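Local coordinates for protein phosphodiesterase (Salpingoeca rosetta, PDB 7D7P) that belongs to the 3'5'-cyclic nucleotide phosphodiesterase family, an all-helical HD-type metalloprotein fold, and binds zinc and magnesium ions, at residues T53-K61 / K266-R277. Sequence-based numbering, arbitrary orientation.
Sequences TWDFDALDK and KPFESNKRWSAR
Trp274 gives its indole N-H to Asp57: Trp274 NE1 lies 2.8 Å from Asp57 OD1, nearly straight at 171°, with the oxygen in the ring plane and met on its syn side. From the opposite face of the carboxylate, the backbone N of Leu59 reaches the same Asp57 OD1 at 3.3 Å, closing an Asx turn. CG anti to the backbone N (chi1 -166°) carries the carboxylate of Asp57 toward the helix; OD2 ends beside Ser270 CB.

Lys266 supplies the second polar grip. Its chain, bent at chi2, brings Lys266 NZ to Phe56 O (2.7 Å, in the carbonyl plane) and to Trp54 O (2.9 Å), approached from above the Trp54 carbonyl plane, bridging two carbonyls of the loop. On the more exposed side, Arg273 NH1 forms a salt bridge with Asp60 OD1 at 3.0 Å, and a water links that oxygen to Arg273 NH2.

Apolar packing centres on Leu59. Leu59 CD1 sits over the five-membered ring of Trp274 in a CH-pi contact, 3.8 Å from its centroid, while CB and CD1 cover one face of the Arg273 guanidinium. Leu59 CD2 lies over the centre of one face of the Arg277 guanidinium, 3.8 Å from Arg277 CZ; Arg277 NH1 hydrogen-bonds to Pro105 O. Pro267 CG rests against Asp55 OD1.

Trp274 also meets Phe106 and His262 edge-to-face; its side chain lies about 9 Å from the zinc ion. The bond to Asp57 and the packing of Leu59 together probably hold the indole's rotation, and the buried carboxylate, paired with two N-H groups, probably remains charged, tying the loop before helix 63-76 to the start of helix 268-291.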
loop_
_atom_site.group_PDB
_atom_site.type_symbol
_atom_site.label_atom_id
_atom_site.label_comp_id
_atom_site.label_asym_id
_atom_site.label_seq_id
_atom_site.Cartn_x
_atom_site.Cartn_y
_atom_site.Cartn_z
ATOM N N THR A 53 2.155 0.364 -29.499
ATOM C CA THR A 53 2.160 -0.827 -28.654
ATOM C C THR A 53 2.741 -0.464 -27.296
ATOM O O THR A 53 3.860 0.052 -27.212
ATOM C CB THR A 53 2.952 -1.972 -29.299
ATOM O OG1 THR A 53 3.219 -2.986 -28.321
ATOM C CG2 THR A 53 4.267 -1.472 -29.887
ATOM N N TRP A 54 1.973 -0.726 -26.237
ATOM C CA TRP A 54 2.420 -0.442 -24.880
ATOM C C TRP A 54 3.479 -1.420 -24.390
ATOM O O TRP A 54 4.080 -1.181 -23.336
ATOM C CB TRP A 54 1.222 -0.447 -23.927
ATOM C CG TRP A 54 0.277 0.698 -24.149
ATOM C CD1 TRP A 54 -0.777 0.736 -25.015
ATOM C CD2 TRP A 54 0.305 1.973 -23.495
ATOM N NE1 TRP A 54 -1.408 1.955 -24.939
ATOM C CE2 TRP A 54 -0.762 2.732 -24.014
ATOM C CE3 TRP A 54 1.132 2.547 -22.523
ATOM C CZ2 TRP A 54 -1.026 4.035 -23.593
ATOM C CZ3 TRP A 54 0.867 3.839 -22.106
ATOM C CH2 TRP A 54 -0.202 4.569 -22.639
ATOM N N ASP A 55 3.722 -2.505 -25.120
ATOM C CA ASP A 55 4.739 -3.486 -24.768
ATOM C C ASP A 55 6.119 -3.125 -25.306
ATOM O O ASP A 55 7.047 -3.931 -25.178
ATOM C CB ASP A 55 4.336 -4.870 -25.284
ATOM C CG ASP A 55 3.178 -5.471 -24.508
ATOM O OD1 ASP A 55 2.677 -4.816 -23.567
ATOM O OD2 ASP A 55 2.768 -6.603 -24.842
ATOM N N PHE A 56 6.272 -1.940 -25.896
ATOM C CA PHE A 56 7.543 -1.554 -26.497
ATOM C C PHE A 56 8.652 -1.508 -25.452
ATOM O O PHE A 56 8.477 -0.958 -24.361
ATOM C CB PHE A 56 7.407 -0.194 -27.186
ATOM C CG PHE A 56 8.713 0.387 -27.650
ATOM C CD1 PHE A 56 9.293 -0.034 -28.834
ATOM C CD2 PHE A 56 9.362 1.354 -26.898
ATOM C CE1 PHE A 56 10.496 0.499 -29.263
ATOM C CE2 PHE A 56 10.565 1.890 -27.320
ATOM C CZ PHE A 56 11.133 1.460 -28.505
ATOM N N ASP A 57 9.800 -2.086 -25.799
ATOM C CA ASP A 57 10.974 -2.095 -24.933
ATOM C C ASP A 57 12.206 -1.870 -25.796
ATOM O O ASP A 57 12.494 -2.671 -26.691
ATOM C CB ASP A 57 11.085 -3.414 -24.160
ATOM C CG ASP A 57 12.075 -3.336 -23.015
ATOM O OD1 ASP A 57 12.772 -2.307 -22.898
ATOM O OD2 ASP A 57 12.151 -4.299 -22.225
ATOM N N ALA A 58 12.934 -0.786 -25.518
ATOM C CA ALA A 58 14.107 -0.438 -26.312
ATOM C C ALA A 58 15.258 -1.420 -26.133
ATOM O O ALA A 58 16.172 -1.438 -26.965
ATOM C CB ALA A 58 14.579 0.974 -25.960
ATOM N N LEU A 59 15.246 -2.226 -25.068
ATOM C CA LEU A 59 16.326 -3.187 -24.865
ATOM C C LEU A 59 16.339 -4.261 -25.943
ATOM O O LEU A 59 17.395 -4.836 -26.231
ATOM C CB LEU A 59 16.209 -3.826 -23.481
ATOM C CG LEU A 59 16.455 -2.914 -22.277
ATOM C CD1 LEU A 59 16.248 -3.671 -20.967
ATOM C CD2 LEU A 59 17.850 -2.298 -22.333
ATOM N N ASP A 60 15.190 -4.535 -26.556
ATOM C CA ASP A 60 15.069 -5.562 -27.581
ATOM C C ASP A 60 15.293 -5.033 -28.993
ATOM O O ASP A 60 15.164 -5.801 -29.952
ATOM C CB ASP A 60 13.688 -6.224 -27.492
ATOM C CG ASP A 60 13.384 -6.756 -26.101
ATOM O OD1 ASP A 60 14.294 -7.345 -25.479
ATOM O OD2 ASP A 60 12.240 -6.585 -25.630
ATOM N N LYS A 61 15.634 -3.756 -29.148
ATOM C CA LYS A 61 15.803 -3.147 -30.459
ATOM C C LYS A 61 17.272 -2.846 -30.727
ATOM O O LYS A 61 18.030 -2.497 -29.819
ATOM C CB LYS A 61 14.986 -1.856 -30.573
ATOM C CG LYS A 61 13.511 -2.024 -30.243
ATOM C CD LYS A 61 12.807 -2.877 -31.285
ATOM C CE LYS A 61 11.297 -2.813 -31.129
ATOM N NZ LYS A 61 10.601 -3.462 -32.275
ATOM N N LYS A 266 5.109 -1.363 -17.775
ATOM C CA LYS A 266 5.544 -2.263 -18.829
ATOM C C LYS A 266 5.375 -3.715 -18.390
ATOM O O LYS A 266 5.157 -3.997 -17.205
ATOM C CB LYS A 266 7.010 -1.981 -19.184
ATOM C CG LYS A 266 7.231 -0.661 -19.908
ATOM C CD LYS A 266 6.638 -0.694 -21.304
ATOM C CE LYS A 266 6.885 0.614 -22.045
ATOM N NZ LYS A 266 6.425 0.529 -23.463
ATOM N N PRO A 267 5.445 -4.669 -19.323
ATOM C CA PRO A 267 5.418 -6.085 -18.929
ATOM C C PRO A 267 6.521 -6.394 -17.923
ATOM O O PRO A 267 7.557 -5.725 -17.887
ATOM C CB PRO A 267 5.633 -6.826 -20.252
ATOM C CG PRO A 267 5.089 -5.895 -21.280
ATOM C CD PRO A 267 5.396 -4.507 -20.788
ATOM N N PHE A 268 6.288 -7.425 -17.102
ATOM C CA PHE A 268 7.148 -7.641 -15.940
ATOM C C PHE A 268 8.592 -7.907 -16.342
ATOM O O PHE A 268 9.522 -7.477 -15.648
ATOM C CB PHE A 268 6.631 -8.791 -15.078
ATOM C CG PHE A 268 7.479 -9.043 -13.862
ATOM C CD1 PHE A 268 7.415 -8.189 -12.772
ATOM C CD2 PHE A 268 8.364 -10.108 -13.821
ATOM C CE1 PHE A 268 8.205 -8.403 -11.654
ATOM C CE2 PHE A 268 9.156 -10.329 -12.704
ATOM C CZ PHE A 268 9.076 -9.476 -11.621
ATOM N N GLU A 269 8.807 -8.624 -17.448
ATOM C CA GLU A 269 10.173 -8.841 -17.911
ATOM C C GLU A 269 10.861 -7.515 -18.212
ATOM O O GLU A 269 12.056 -7.352 -17.945
ATOM C CB GLU A 269 10.186 -9.745 -19.142
ATOM C CG GLU A 269 11.583 -10.210 -19.533
ATOM C CD GLU A 269 11.576 -11.189 -20.690
ATOM O OE1 GLU A 269 11.481 -10.739 -21.852
ATOM O OE2 GLU A 269 11.668 -12.409 -20.437
ATOM N N SER A 270 10.116 -6.552 -18.761
ATOM C CA SER A 270 10.665 -5.214 -18.958
ATOM C C SER A 270 10.849 -4.497 -17.626
ATOM O O SER A 270 11.861 -3.815 -17.416
ATOM C CB SER A 270 9.756 -4.411 -19.892
ATOM O OG SER A 270 10.083 -3.032 -19.870
ATOM N N ASN A 271 9.884 -4.649 -16.712
ATOM C CA ASN A 271 9.997 -4.047 -15.387
ATOM C C ASN A 271 11.254 -4.527 -14.668
ATOM O O ASN A 271 11.978 -3.724 -14.065
ATOM C CB ASN A 271 8.746 -4.372 -14.565
ATOM C CG ASN A 271 8.620 -3.520 -13.303
ATOM O OD1 ASN A 271 7.641 -3.641 -12.558
ATOM N ND2 ASN A 271 9.599 -2.662 -13.056
ATOM N N LYS A 272 11.540 -5.829 -14.736
ATOM C CA LYS A 272 12.643 -6.390 -13.964
ATOM C C LYS A 272 14.000 -6.010 -14.548
ATOM O O LYS A 272 14.934 -5.701 -13.799
ATOM C CB LYS A 272 12.503 -7.910 -13.884
ATOM C CG LYS A 272 13.460 -8.562 -12.901
ATOM C CD LYS A 272 13.406 -10.077 -12.998
ATOM C CE LYS A 272 14.093 -10.721 -11.810
ATOM N NZ LYS A 272 15.427 -10.110 -11.554
ATOM N N ARG A 273 14.135 -6.040 -15.876
ATOM C CA ARG A 273 15.430 -5.750 -16.488
ATOM C C ARG A 273 15.843 -4.300 -16.265
ATOM O O ARG A 273 17.011 -4.019 -15.976
ATOM C CB ARG A 273 15.393 -6.066 -17.984
ATOM C CG ARG A 273 15.287 -7.547 -18.304
ATOM C CD ARG A 273 15.038 -7.775 -19.787
ATOM N NE ARG A 273 16.221 -7.498 -20.595
ATOM C CZ ARG A 273 16.231 -7.475 -21.925
ATOM N NH1 ARG A 273 15.114 -7.706 -22.605
ATOM N NH2 ARG A 273 17.356 -7.216 -22.578
ATOM N N TRP A 274 14.901 -3.365 -16.401
ATOM C CA TRP A 274 15.233 -1.958 -16.206
ATOM C C TRP A 274 15.461 -1.642 -14.733
ATOM O O TRP A 274 16.348 -0.850 -14.394
ATOM C CB TRP A 274 14.128 -1.073 -16.781
ATOM C CG TRP A 274 14.156 -0.967 -18.273
ATOM C CD1 TRP A 274 13.395 -1.674 -19.160
ATOM C CD2 TRP A 274 14.985 -0.099 -19.057
ATOM N NE1 TRP A 274 13.698 -1.298 -20.448
ATOM C CE2 TRP A 274 14.671 -0.334 -20.412
ATOM C CE3 TRP A 274 15.960 0.854 -18.745
ATOM C CZ2 TRP A 274 15.297 0.349 -21.453
ATOM C CZ3 TRP A 274 16.584 1.531 -19.784
ATOM C CH2 TRP A 274 16.250 1.275 -21.120
ATOM N N SER A 275 14.672 -2.250 -13.842
ATOM C CA SER A 275 14.861 -2.020 -12.412
ATOM C C SER A 275 16.209 -2.552 -11.940
ATOM O O SER A 275 16.864 -1.936 -11.093
ATOM C CB SER A 275 13.726 -2.662 -11.616
ATOM O OG SER A 275 12.525 -1.924 -11.757
ATOM N N ALA A 276 16.635 -3.700 -12.472
ATOM C CA ALA A 276 17.953 -4.225 -12.133
ATOM C C ALA A 276 19.063 -3.316 -12.644
ATOM O O ALA A 276 20.132 -3.239 -12.029
ATOM C CB ALA A 276 18.123 -5.637 -12.694
ATOM N N ARG A 277 18.826 -2.625 -13.762
ATOM C CA ARG A 277 19.810 -1.677 -14.274
ATOM C C ARG A 277 19.887 -0.432 -13.400
ATOM O O ARG A 277 20.976 0.112 -13.186
ATOM C CB ARG A 277 19.472 -1.309 -15.719
ATOM C CG ARG A 277 19.740 -2.440 -16.694
ATOM C CD ARG A 277 19.137 -2.183 -18.063
ATOM N NE ARG A 277 19.635 -3.142 -19.044
ATOM C CZ ARG A 277 20.651 -2.906 -19.866
ATOM N NH1 ARG A 277 21.276 -1.737 -19.827
ATOM N NH2 ARG A 277 21.043 -3.836 -20.728
HETATM O O HOH W 1 16.805 -8.394 -25.390
#